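Local atomic coordinates of uncharacterized protein (Parabacteroides merdae, PDB entry 4R7F), a protein that is of unknown function but is built of three immunoglobulin-like beta-sandwich domains, beginning with a region related to the first domain of type 9 secretion system plug proteins. Residues F184-Q187 with N193-T196; V163-N168 with R214-P219; Y55-C60 with D106-K111; A62-S67 with C134-E139; V307-E312 with K335-K340. All blocks are in the same frame, centred on the assembly; numbering follows the deposited sequence. Where two conformers were deposited one is given.

Contact 1: F184-Q187 with N193-T196; sequences FVYQ and NAVT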
# COMPACT_ATOMS: atom_id res chain seq x y z
N PHE A 184 15.41 -15.56 2.24
CA PHE A 184 14.30 -16.14 1.51
C PHE A 184 13.40 -15.04 1.04
O PHE A 184 13.08 -14.12 1.82
CB PHE A 184 13.50 -17.10 2.38
CG PHE A 184 14.20 -18.40 2.60
CD1 PHE A 184 15.26 -18.48 3.45
CD2 PHE A 184 13.85 -19.52 1.87
CE1 PHE A 184 15.95 -19.67 3.62
CE2 PHE A 184 14.53 -20.72 2.04
CZ PHE A 184 15.58 -20.79 2.93
N VAL A 185 12.98 -15.14 -0.22
CA VAL A 185 12.05 -14.20 -0.83
C VAL A 185 10.81 -14.93 -1.33
O VAL A 185 10.89 -15.89 -2.09
CB VAL A 185 12.76 -13.43 -1.97
CG1 VAL A 185 11.81 -12.48 -2.63
CG2 VAL A 185 13.95 -12.67 -1.40
N TYR A 186 9.64 -14.48 -0.91
CA TYR A 186 8.41 -15.16 -1.23
C TYR A 186 7.50 -14.23 -1.97
O TYR A 186 7.28 -13.10 -1.54
CB TYR A 186 7.70 -15.61 0.06
CG TYR A 186 8.50 -16.57 0.90
CD1 TYR A 186 8.46 -17.94 0.67
CD2 TYR A 186 9.28 -16.13 1.95
CE1 TYR A 186 9.18 -18.84 1.45
CE2 TYR A 186 10.01 -17.03 2.73
CZ TYR A 186 9.94 -18.39 2.47
OH TYR A 186 10.68 -19.31 3.21
N GLN A 187 6.95 -14.71 -3.09
CA GLN A 187 5.96 -13.98 -3.84
C GLN A 187 4.59 -14.41 -3.37
O GLN A 187 4.32 -15.61 -3.28
CB GLN A 187 6.09 -14.29 -5.33
CG GLN A 187 5.18 -13.52 -6.26
CD GLN A 187 5.27 -14.01 -7.71
OE1 GLN A 187 5.36 -15.19 -7.95
NE2 GLN A 187 5.23 -13.09 -8.67
N ASN A 193 7.39 -21.27 -5.35
CA ASN A 193 8.35 -20.59 -6.24
C ASN A 193 9.23 -19.57 -5.50
O ASN A 193 9.68 -18.57 -6.08
CB ASN A 193 7.63 -19.93 -7.41
CG ASN A 193 6.81 -18.73 -6.98
OD1 ASN A 193 6.45 -18.60 -5.82
ND2 ASN A 193 6.55 -17.82 -7.91
N ALA A 194 9.49 -19.85 -4.22
CA ALA A 194 10.31 -18.99 -3.39
C ALA A 194 11.78 -19.07 -3.80
O ALA A 194 12.20 -20.01 -4.44
CB ALA A 194 10.16 -19.35 -1.93
N VAL A 195 12.56 -18.06 -3.44
CA VAL A 195 13.93 -17.96 -3.84
C VAL A 195 14.83 -17.85 -2.61
O VAL A 195 14.47 -17.19 -1.61
CB VAL A 195 14.13 -16.69 -4.72
CG1 VAL A 195 15.58 -16.50 -5.08
CG2 VAL A 195 13.30 -16.79 -5.98
N THR A 196 16.01 -18.45 -2.71
CA THR A 196 17.05 -18.39 -1.69
C THR A 196 18.40 -18.70 -2.34
O THR A 196 18.52 -18.67 -3.57
CB THR A 196 16.75 -19.33 -0.52
OG1 THR A 196 17.71 -19.12 0.51
CG2 THR A 196 16.82 -20.79 -0.95
O HOH W 1 7.50 -17.30 -3.63
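A single antiparallel bridge, V185 with V195, brings the chain that follows strand 181-187 back alongside that strand. V185 N gives its hydrogen to V195 O at 2.9 Å, and V195 N returns one to V185 O at 3.1 Å. At one end the amides of Q187 and N193 meet: N193 ND2 donates to Q187 OE1 at 2.9 Å, with the oxygen in the amide plane of N193. Q187 reaches there on an extended chain, its CG anti to the backbone N (chi1 -176°). Water 1 joins Q187 N and N193 OD1, while Q187 NE2 bonds to P219 O and Y374 OH, so this buried amide is gripped at both ends. Since 181-187 is an outermost strand of its three-stranded sheet, the returning segment covers an edge that no further strand of the chain occupies. A194 CB packs on Y186 CD1 at 3.4 Å. At the other end T196 covers one face of the F184 ring with both CB, 3.8 Å from the ring centroid, and OG1, which is also hydrogen-bonded to I183 O. With an alanine at F184, T196 would probably lose its CH-pi surface and a gap would open toward A62 and D63.

Contact 2: V163-N168 with R214-P219; sequences VSFNIN and RNLIFP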
# COMPACT_ATOMS: atom_id res chain seq x y z
N VAL A 163 12.73 -8.10 -8.06
CA VAL A 163 12.95 -7.55 -6.72
C VAL A 163 14.41 -7.19 -6.50
O VAL A 163 15.32 -7.93 -6.86
CB VAL A 163 12.64 -8.61 -5.67
CG1 VAL A 163 12.87 -8.06 -4.28
CG2 VAL A 163 11.21 -9.10 -5.83
N SER A 164 14.61 -6.04 -5.88
CA SER A 164 15.94 -5.47 -5.68
C SER A 164 15.91 -5.07 -4.22
O SER A 164 14.91 -4.51 -3.76
CB SER A 164 16.15 -4.22 -6.56
OG SER A 164 15.99 -4.45 -7.97
N PHE A 165 16.96 -5.39 -3.47
CA PHE A 165 17.01 -4.92 -2.09
C PHE A 165 18.40 -4.75 -1.51
O PHE A 165 19.34 -5.34 -2.00
CB PHE A 165 16.14 -5.78 -1.16
CG PHE A 165 16.70 -7.14 -0.85
CD1 PHE A 165 16.45 -8.22 -1.69
CD2 PHE A 165 17.44 -7.35 0.29
CE1 PHE A 165 16.95 -9.49 -1.39
CE2 PHE A 165 17.98 -8.60 0.57
CZ PHE A 165 17.71 -9.67 -0.26
N ASN A 166 18.49 -3.96 -0.44
CA ASN A 166 19.74 -3.72 0.30
C ASN A 166 19.45 -3.92 1.74
O ASN A 166 18.40 -3.51 2.21
CB ASN A 166 20.26 -2.30 0.12
CG ASN A 166 20.42 -1.93 -1.35
OD1 ASN A 166 21.44 -2.22 -1.95
ND2 ASN A 166 19.38 -1.33 -1.92
N ILE A 167 20.39 -4.54 2.43
CA ILE A 167 20.30 -4.69 3.84
C ILE A 167 21.16 -3.61 4.43
O ILE A 167 22.34 -3.58 4.17
CB ILE A 167 20.83 -6.06 4.28
CG1 ILE A 167 20.00 -7.16 3.63
CG2 ILE A 167 20.81 -6.16 5.80
CD1 ILE A 167 20.54 -8.55 3.89
N ASN A 168 20.53 -2.72 5.18
CA ASN A 168 21.19 -1.65 5.89
C ASN A 168 21.48 -2.03 7.34
O ASN A 168 20.57 -2.12 8.13
CB ASN A 168 20.29 -0.41 5.81
CG ASN A 168 19.95 -0.03 4.36
OD1 ASN A 168 20.80 -0.04 3.48
ND2 ASN A 168 18.70 0.31 4.13
N ARG A 214 19.81 -12.44 -10.87
CA ARG A 214 18.97 -13.09 -11.85
C ARG A 214 17.87 -13.92 -11.17
O ARG A 214 16.76 -14.00 -11.67
CB ARG A 214 19.82 -13.93 -12.78
CG ARG A 214 19.07 -14.77 -13.78
CD ARG A 214 18.52 -13.94 -14.93
NE ARG A 214 17.74 -14.81 -15.82
CZ ARG A 214 16.53 -15.29 -15.53
NH1 ARG A 214 15.93 -15.00 -14.40
NH2 ARG A 214 15.90 -16.05 -16.39
N ASN A 215 18.16 -14.50 -10.01
CA ASN A 215 17.19 -15.35 -9.32
C ASN A 215 16.04 -14.54 -8.74
O ASN A 215 15.08 -15.12 -8.30
CB ASN A 215 17.86 -16.11 -8.17
CG ASN A 215 19.14 -16.77 -8.60
OD1 ASN A 215 19.08 -17.76 -9.27
ND2 ASN A 215 20.31 -16.18 -8.28
N LEU A 216 16.19 -13.22 -8.67
CA LEU A 216 15.18 -12.39 -8.06
C LEU A 216 14.18 -11.86 -9.07
O LEU A 216 13.41 -10.94 -8.77
CB LEU A 216 15.81 -11.26 -7.24
CG LEU A 216 16.35 -11.72 -5.91
CD1 LEU A 216 17.04 -10.58 -5.21
CD2 LEU A 216 15.26 -12.30 -5.03
N ILE A 217 14.16 -12.49 -10.24
CA ILE A 217 13.21 -12.18 -11.27
C ILE A 217 12.12 -13.25 -11.27
O ILE A 217 12.38 -14.43 -11.46
CB ILE A 217 13.87 -12.12 -12.66
CG1 ILE A 217 14.94 -11.04 -12.67
CG2 ILE A 217 12.82 -11.78 -13.70
CD1 ILE A 217 15.64 -10.87 -14.01
N PHE A 218 10.90 -12.82 -11.04
CA PHE A 218 9.76 -13.70 -10.87
C PHE A 218 8.84 -13.51 -12.03
O PHE A 218 8.75 -12.40 -12.55
CB PHE A 218 8.99 -13.26 -9.65
CG PHE A 218 9.63 -13.62 -8.38
CD1 PHE A 218 10.57 -12.77 -7.80
CD2 PHE A 218 9.24 -14.75 -7.70
CE1 PHE A 218 11.15 -13.08 -6.58
CE2 PHE A 218 9.84 -15.09 -6.49
CZ PHE A 218 10.80 -14.25 -5.94
N PRO A 219 8.08 -14.54 -12.41
CA PRO A 219 7.01 -14.22 -13.38
C PRO A 219 5.94 -13.35 -12.72
O PRO A 219 5.65 -13.52 -11.52
CB PRO A 219 6.45 -15.59 -13.76
CG PRO A 219 6.89 -16.49 -12.65
CD PRO A 219 8.20 -15.98 -12.17
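V163 N donates to L216 O at 3.0 Å in an almost straight bond (171° at the hydrogen), and this is the one backbone hydrogen bond between 163-168 and 214-219. L216 sits where strand 207-219 is interrupted, just after the short 3-10 turn of R214 and N215, and its side chain lies along the V163 carbonyl: L216 CB is 3.4 Å from V163 O, and L216 CD1 continues past that oxygen to F165 CE1 at 4.0 Å. The F165 ring and the leucine cross at about a right angle. F165 chi1 (74°) places CG between the backbone N and the carbonyl carbon, and the ring end is thereby carried nearer to L216. On the other flank V163 CG2 rests against F218 CE1 at 4.1 Å. All four of these side chains are buried. The F165 ring also lies nearly parallel to that of Y210, a neighbour on the adjacent strand 207-219. They belong to a four-stranded antiparallel sheet whose inner side packs on the sheet of strands 181-187 and 373-380, as in an immunoglobulin-like sandwich: L216 meets V185, F165 meets I183, and both V163 and F165 meet I376.

Contact 3: Y55-C60 with D106-K111; sequences YNVVHC and DDVQFK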
# COMPACT_ATOMS: atom_id res chain seq x y z
N TYR A 55 -1.29 -28.17 21.59
CA TYR A 55 -0.23 -27.87 20.61
C TYR A 55 1.20 -27.99 21.13
O TYR A 55 1.42 -27.88 22.33
CB TYR A 55 -0.44 -26.47 20.03
CG TYR A 55 -0.30 -25.36 21.03
CD1 TYR A 55 -1.37 -25.01 21.84
CD2 TYR A 55 0.88 -24.63 21.14
CE1 TYR A 55 -1.27 -23.98 22.76
CE2 TYR A 55 0.98 -23.58 22.06
CZ TYR A 55 -0.10 -23.28 22.88
OH TYR A 55 -0.06 -22.27 23.81
N ASN A 56 2.13 -28.24 20.21
CA ASN A 56 3.56 -28.13 20.45
C ASN A 56 4.20 -27.03 19.61
O ASN A 56 3.82 -26.81 18.45
CB ASN A 56 4.30 -29.42 20.05
CG ASN A 56 3.76 -30.63 20.75
OD1 ASN A 56 3.39 -30.61 21.92
ND2 ASN A 56 3.73 -31.72 20.02
N VAL A 57 5.22 -26.39 20.17
CA VAL A 57 6.00 -25.38 19.49
C VAL A 57 7.29 -26.01 18.97
O VAL A 57 8.06 -26.62 19.73
CB VAL A 57 6.28 -24.21 20.45
CG1 VAL A 57 7.02 -23.08 19.76
CG2 VAL A 57 4.96 -23.69 21.00
N VAL A 58 7.52 -25.87 17.66
CA VAL A 58 8.74 -26.38 17.04
C VAL A 58 9.54 -25.21 16.52
O VAL A 58 9.05 -24.40 15.73
CB VAL A 58 8.47 -27.34 15.88
CG1 VAL A 58 9.78 -27.75 15.23
CG2 VAL A 58 7.73 -28.60 16.34
N HIS A 59 10.78 -25.10 16.97
CA HIS A 59 11.64 -24.07 16.47
C HIS A 59 12.37 -24.59 15.22
O HIS A 59 12.95 -25.69 15.25
CB HIS A 59 12.64 -23.60 17.51
CG HIS A 59 13.43 -22.42 17.04
ND1 HIS A 59 14.64 -22.54 16.39
CD2 HIS A 59 13.13 -21.10 17.05
CE1 HIS A 59 15.08 -21.34 16.08
NE2 HIS A 59 14.17 -20.45 16.44
N CYS A 60 12.37 -23.76 14.15
CA CYS A 60 12.94 -24.13 12.87
C CYS A 60 14.03 -23.19 12.41
O CYS A 60 14.08 -22.03 12.74
CB CYS A 60 11.85 -24.19 11.79
SG CYS A 60 10.51 -25.33 12.15
N ASP A 106 -0.27 -16.09 27.71
CA ASP A 106 0.06 -16.27 29.14
C ASP A 106 0.78 -17.60 29.43
O ASP A 106 1.50 -17.69 30.42
CB ASP A 106 -1.20 -16.19 30.04
CG ASP A 106 -1.64 -14.76 30.35
OD1 ASP A 106 -1.03 -13.80 29.83
OD2 ASP A 106 -2.61 -14.58 31.11
N ASP A 107 0.58 -18.61 28.59
CA ASP A 107 1.15 -19.95 28.79
C ASP A 107 2.48 -20.17 28.07
O ASP A 107 3.27 -21.03 28.48
CB ASP A 107 0.19 -21.02 28.23
CG ASP A 107 -1.15 -21.08 28.96
OD1 ASP A 107 -1.26 -20.59 30.11
OD2 ASP A 107 -2.09 -21.65 28.36
N VAL A 108 2.68 -19.46 26.95
CA VAL A 108 3.89 -19.59 26.12
C VAL A 108 4.38 -18.24 25.61
O VAL A 108 3.62 -17.46 25.01
CB VAL A 108 3.69 -20.51 24.90
CG1 VAL A 108 5.00 -20.66 24.14
CG2 VAL A 108 3.18 -21.87 25.35
N GLN A 109 5.65 -17.97 25.88
CA GLN A 109 6.35 -16.84 25.30
C GLN A 109 7.62 -17.37 24.66
O GLN A 109 8.08 -18.45 25.00
CB GLN A 109 6.69 -15.78 26.35
CG GLN A 109 5.57 -15.44 27.32
CD GLN A 109 5.53 -16.37 28.51
OE1 GLN A 109 6.57 -16.67 29.12
NE2 GLN A 109 4.34 -16.85 28.84
N PHE A 110 8.16 -16.61 23.71
CA PHE A 110 9.32 -17.04 22.95
C PHE A 110 10.57 -16.35 23.46
O PHE A 110 10.53 -15.19 23.84
CB PHE A 110 9.13 -16.71 21.47
CG PHE A 110 7.85 -17.24 20.89
CD1 PHE A 110 7.67 -18.59 20.73
CD2 PHE A 110 6.83 -16.38 20.51
CE1 PHE A 110 6.49 -19.08 20.22
CE2 PHE A 110 5.67 -16.87 19.98
CZ PHE A 110 5.49 -18.22 19.84
N LYS A 111 11.67 -17.08 23.44
CA LYS A 111 12.92 -16.55 23.91
C LYS A 111 13.85 -16.13 22.79
O LYS A 111 14.79 -15.42 23.06
CB LYS A 111 13.64 -17.60 24.75
CG LYS A 111 13.00 -17.86 26.08
CD LYS A 111 13.72 -18.99 26.79
CE LYS A 111 13.15 -19.14 28.19
NZ LYS A 111 13.68 -20.37 28.81
O HOH W 2 -2.32 -21.45 25.11
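Two aromatic rings, Y55 and F110, reach in from opposite segments toward a pair of valines. The F110 ring meets V57 at its edge, with V57 CG1 close to the ring plane and 4.1 Å from F110 CE1, while the same ring also meets that of Y116 with the planes about 40° apart. V108 CG2 approaches the Y55 ring obliquely, 4.3 Å from Y55 CE2 and only 3.6 Å from Y55 OH; the valine and the tyrosine run antiparallel, side by side. Water 2 lies at the edge of the tyrosine, in its plane, 2.7 Å from Y55 OH, and donates more loosely to D107 OD2 at 3.3 Å, so the phenol oxygen is linked through water to a carboxylate at the surface. Strand 53-60 pairs with 114-122 in one sheet of the first domain, whereas 106-111 follows strand 96-103 of another, and the contact therefore packs a connecting segment against the inner side of the sandwich. Y55 also touches L101 and L103 there. V57 CG2 comes to 4.4 Å from V108 CG1. With V57 CG1 anti to the backbone N (chi1 -177°), the two methyls divide between F110 and V108, which lie side by side on the facing segment. The backbones themselves stay well apart, V57 CA and V108 CA being 9.1 Å from each other. M75 touches both V57 and V108 from strand 75-76, which pairs with strand 109-110.

Contact 4: A62-S67 with C134-E139; sequences ADWTQS and CFSVVE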
# COMPACT_ATOMS: atom_id res chain seq x y z
N ALA A 62 16.16 -21.40 9.02
CA ALA A 62 15.71 -20.54 7.94
C ALA A 62 14.94 -21.30 6.86
O ALA A 62 13.95 -20.79 6.35
CB ALA A 62 16.90 -19.84 7.32
N ASP A 63 15.38 -22.52 6.55
CA ASP A 63 14.75 -23.34 5.52
C ASP A 63 13.55 -24.17 6.01
O ASP A 63 13.03 -24.99 5.27
CB ASP A 63 15.77 -24.25 4.81
CG ASP A 63 16.33 -25.35 5.72
OD1 ASP A 63 16.06 -25.38 6.93
OD2 ASP A 63 17.08 -26.19 5.20
N TRP A 64 13.10 -23.90 7.22
CA TRP A 64 11.90 -24.55 7.80
C TRP A 64 12.09 -26.02 8.10
O TRP A 64 11.12 -26.75 8.24
CB TRP A 64 10.65 -24.28 6.95
CG TRP A 64 10.14 -22.91 7.12
CD1 TRP A 64 10.35 -21.83 6.29
CD2 TRP A 64 9.36 -22.43 8.22
NE1 TRP A 64 9.74 -20.70 6.81
CE2 TRP A 64 9.12 -21.05 7.99
CE3 TRP A 64 8.84 -23.01 9.36
CZ2 TRP A 64 8.37 -20.27 8.85
CZ3 TRP A 64 8.09 -22.24 10.23
CH2 TRP A 64 7.85 -20.88 9.96
N THR A 65 13.34 -26.46 8.21
CA THR A 65 13.66 -27.70 8.89
C THR A 65 13.84 -27.38 10.37
O THR A 65 14.22 -26.25 10.72
CB THR A 65 14.97 -28.32 8.39
OG1 THR A 65 16.07 -27.44 8.65
CG2 THR A 65 14.92 -28.66 6.93
N GLN A 66 13.61 -28.37 11.22
CA GLN A 66 13.72 -28.18 12.68
C GLN A 66 15.14 -27.84 13.13
O GLN A 66 16.10 -28.46 12.67
CB GLN A 66 13.27 -29.44 13.40
CG GLN A 66 13.13 -29.25 14.90
CD GLN A 66 12.47 -30.46 15.57
OE1 GLN A 66 12.08 -31.43 14.93
NE2 GLN A 66 12.33 -30.38 16.86
N SER A 67 15.26 -26.85 14.01
CA SER A 67 16.58 -26.48 14.49
C SER A 67 17.02 -27.50 15.56
O SER A 67 16.23 -28.36 15.96
CB SER A 67 16.57 -25.05 15.04
OG SER A 67 16.00 -25.01 16.33
N CYS A 134 2.42 -22.13 10.70
CA CYS A 134 3.79 -21.62 10.67
C CYS A 134 3.81 -20.09 10.62
O CYS A 134 3.05 -19.49 9.86
CB CYS A 134 4.50 -22.16 9.42
SG CYS A 134 5.03 -23.86 9.50
N PHE A 135 4.70 -19.48 11.41
CA PHE A 135 4.89 -18.04 11.46
C PHE A 135 6.32 -17.77 11.89
O PHE A 135 7.04 -18.67 12.35
CB PHE A 135 3.90 -17.36 12.43
CG PHE A 135 4.06 -17.78 13.86
CD1 PHE A 135 3.38 -18.88 14.36
CD2 PHE A 135 4.92 -17.09 14.71
CE1 PHE A 135 3.56 -19.29 15.68
CE2 PHE A 135 5.12 -17.49 16.02
CZ PHE A 135 4.43 -18.59 16.51
N SER A 136 6.74 -16.53 11.73
CA SER A 136 8.09 -16.18 12.10
C SER A 136 8.11 -15.05 13.13
O SER A 136 7.20 -14.22 13.19
CB SER A 136 8.87 -15.75 10.86
OG SER A 136 8.99 -16.81 9.90
N VAL A 137 9.19 -15.03 13.89
CA VAL A 137 9.41 -14.04 14.91
C VAL A 137 10.71 -13.33 14.62
O VAL A 137 11.78 -13.98 14.57
CB VAL A 137 9.51 -14.72 16.27
CG1 VAL A 137 9.94 -13.71 17.32
CG2 VAL A 137 8.17 -15.36 16.63
N VAL A 138 10.61 -12.01 14.39
CA VAL A 138 11.77 -11.19 13.99
C VAL A 138 12.31 -10.33 15.16
O VAL A 138 11.54 -9.84 15.98
CB VAL A 138 11.46 -10.33 12.72
CG1 VAL A 138 10.25 -9.42 12.88
CG2 VAL A 138 12.67 -9.52 12.30
N GLU A 139 13.64 -10.26 15.26
CA GLU A 139 14.35 -9.26 16.08
C GLU A 139 14.95 -8.28 15.10
O GLU A 139 16.00 -8.51 14.53
CB GLU A 139 15.43 -9.89 16.98
CG GLU A 139 16.36 -10.87 16.29
CD GLU A 139 17.36 -11.55 17.22
OE1 GLU A 139 18.03 -10.83 17.97
OE2 GLU A 139 17.49 -12.80 17.15
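A cysteine sulfur set against an indole marks this contact: C134 SG lies 3.5 Å from W64 CZ3 and 4.2 Å from the centroid of the six-membered ring, 39° off the ring normal, an oblique sulfur-aromatic approach. W64 lies in the loop that follows strand 53-60. Just before and after it the chain is held by an Asx turn: D63 OD1 accepts from T65 N at 3.2 Å, from above the carboxylate plane, and from T65 OG1 at 2.7 Å on the syn side. With W64 CG anti to its carbonyl carbon (chi1 -76°), the indole is carried from this turn toward strand 129-138, where its far rim, CZ3, CH2 and CZ2, does the touching. W64 CH2 is 3.4 Å from F135 O, which sits at the edge of the indole and near its plane. S136 OG is 3.7 Å from W64 CZ2, but its hydrogen bond goes to N115 OD1. R191 makes a cation-pi contact with the tryptophan. An alanine in place of W64 would probably open a gap beside C134 and leave R191 without its aromatic partner. The guanidinium of R191 thus meets the pi system, the sulfur, set obliquely at the rim, probably adds mainly dispersion, and the slightly positive C-H edge turned to a carbonyl oxygen is consistent with favourable electrostatics inside a buried junction.

Contact 5: V307-E312 with K335-K340; sequences VYLNGE and KAVLLK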
# COMPACT_ATOMS: atom_id res chain seq x y z
N VAL A 307 -2.70 -29.06 -12.99
CA VAL A 307 -3.26 -27.78 -12.60
C VAL A 307 -3.70 -27.87 -11.16
O VAL A 307 -4.31 -28.90 -10.74
CB VAL A 307 -4.44 -27.36 -13.49
CG1 VAL A 307 -5.04 -26.03 -13.05
CG2 VAL A 307 -3.95 -27.23 -14.92
N TYR A 308 -3.36 -26.83 -10.40
CA TYR A 308 -3.66 -26.70 -8.99
C TYR A 308 -4.40 -25.40 -8.68
O TYR A 308 -4.05 -24.32 -9.14
CB TYR A 308 -2.39 -26.71 -8.17
CG TYR A 308 -1.63 -28.00 -8.19
CD1 TYR A 308 -0.79 -28.32 -9.26
CD2 TYR A 308 -1.74 -28.91 -7.14
CE1 TYR A 308 -0.08 -29.50 -9.27
CE2 TYR A 308 -1.02 -30.08 -7.15
CZ TYR A 308 -0.22 -30.37 -8.23
OH TYR A 308 0.43 -31.56 -8.24
N LEU A 309 -5.42 -25.52 -7.85
CA LEU A 309 -6.15 -24.37 -7.34
C LEU A 309 -5.29 -23.79 -6.22
O LEU A 309 -4.72 -24.49 -5.41
CB LEU A 309 -7.51 -24.85 -6.86
CG LEU A 309 -8.62 -23.90 -6.45
CD1 LEU A 309 -8.76 -22.70 -7.37
CD2 LEU A 309 -9.90 -24.74 -6.42
N ASN A 310 -5.10 -22.49 -6.27
CA ASN A 310 -4.08 -21.89 -5.45
C ASN A 310 -4.63 -20.66 -4.73
O ASN A 310 -5.44 -19.89 -5.29
CB ASN A 310 -2.91 -21.51 -6.34
CG ASN A 310 -1.77 -20.90 -5.57
OD1 ASN A 310 -1.44 -19.71 -5.70
ND2 ASN A 310 -1.19 -21.71 -4.73
N GLY A 311 -4.16 -20.46 -3.51
CA GLY A 311 -4.55 -19.31 -2.68
C GLY A 311 -4.53 -19.71 -1.21
O GLY A 311 -4.24 -20.87 -0.89
N GLU A 312 -4.86 -18.77 -0.33
CA GLU A 312 -4.90 -18.98 1.13
C GLU A 312 -5.93 -20.08 1.43
O GLU A 312 -5.81 -20.82 2.37
CB GLU A 312 -5.20 -17.64 1.90
CG GLU A 312 -4.78 -17.56 3.40
CD GLU A 312 -5.59 -16.57 4.28
OE1 GLU A 312 -6.24 -15.63 3.79
OE2 GLU A 312 -5.61 -16.75 5.52
N LYS A 335 -13.45 -28.93 -9.72
CA LYS A 335 -13.27 -29.32 -8.35
C LYS A 335 -14.39 -28.77 -7.43
O LYS A 335 -14.87 -27.62 -7.59
CB LYS A 335 -11.88 -28.87 -7.85
CG LYS A 335 -11.49 -29.44 -6.49
CD LYS A 335 -10.03 -29.16 -6.16
CE LYS A 335 -9.49 -30.07 -5.08
NZ LYS A 335 -8.95 -31.33 -5.64
N ALA A 336 -14.78 -29.61 -6.47
CA ALA A 336 -15.75 -29.28 -5.41
C ALA A 336 -14.97 -29.12 -4.15
O ALA A 336 -14.18 -30.00 -3.82
CB ALA A 336 -16.76 -30.41 -5.22
N VAL A 337 -15.18 -28.02 -3.44
CA VAL A 337 -14.46 -27.76 -2.20
C VAL A 337 -15.44 -27.24 -1.15
O VAL A 337 -16.18 -26.29 -1.40
CB VAL A 337 -13.40 -26.66 -2.44
CG1 VAL A 337 -12.55 -26.46 -1.19
CG2 VAL A 337 -12.56 -27.02 -3.64
N LEU A 338 -15.41 -27.82 0.03
CA LEU A 338 -16.21 -27.30 1.12
C LEU A 338 -15.48 -26.11 1.76
O LEU A 338 -14.41 -26.26 2.34
CB LEU A 338 -16.47 -28.39 2.15
CG LEU A 338 -17.47 -28.06 3.27
CD1 LEU A 338 -18.90 -28.16 2.75
CD2 LEU A 338 -17.30 -28.98 4.47
N LEU A 339 -16.12 -24.96 1.68
CA LEU A 339 -15.60 -23.67 2.06
C LEU A 339 -16.62 -22.91 2.93
O LEU A 339 -17.86 -22.96 2.71
CB LEU A 339 -15.30 -22.82 0.80
CG LEU A 339 -14.13 -23.33 -0.06
CD1 LEU A 339 -14.00 -22.54 -1.34
CD2 LEU A 339 -12.83 -23.26 0.72
N LYS A 340 -16.08 -22.20 3.91
CA LYS A 340 -16.83 -21.28 4.75
C LYS A 340 -17.10 -20.00 3.97
O LYS A 340 -16.24 -19.47 3.26
CB LYS A 340 -16.02 -20.97 6.00
CG LYS A 340 -16.77 -20.31 7.13
CD LYS A 340 -15.82 -20.06 8.31
CE LYS A 340 -16.57 -19.78 9.60
NZ LYS A 340 -15.76 -20.12 10.80
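L309 points across at two side chains of strand 332-340, K335 and V337, and its CD2 methyl does all the touching. L309 and V337 meet methyl to methyl, but obliquely, with L309 CD2 4.5 Å from V337 CG2. K335 comes in differently: its aliphatic chain runs past the end of the leucine, offset from it, so that K335 CD is 4.4 Å from L309 CD2. Being two residues apart on one strand, K335 and V337 project to the same side, and K335 CD is 4.2 Å from V337 CG2; the leucine methyl thus sits against a small triangle of carbons. The lysine stays extended as far as CE and then bends (chi4 88°), turning its ammonium away from the leucine to a hydrogen bond with K323 O. The contact is small, 74 Å² buried in all, and the L309 and K335 CA atoms are 8.7 Å apart. Further apolar cover for L309 comes from F295 of strand 290-298 and from Y346 and Y348. Strand 305-310 pairs with 342-352, and 332-340 with 290-298, so these are facing strands of two different sheets, whose meeting through side chains alone is the inter-sheet packing of a beta sandwich.

From the N terminus, contact 3 opens first at 55-60, contact 4 opens at 62-67 before contact 3 closes at 106-111, and contact 4 closes at 134-139; the two cross. They touch within the first domain, where H59 ND1 probably bonds to S67 OG and the F110 and F135 rings pack. Next comes contact 2, a long closure from 163-168 to 214-219, with the short hairpin-like return of contact 1 lying wholly within its span; V195 packs on F218 between them. Contact 1 also meets contact 4, Y186 lying near W64, which ties the first sandwich to the second. Contact 5 closes separately, joining strands 305-310 and 332-340 of two facing sheets, centred about 30 Å from contacts 2 and 3.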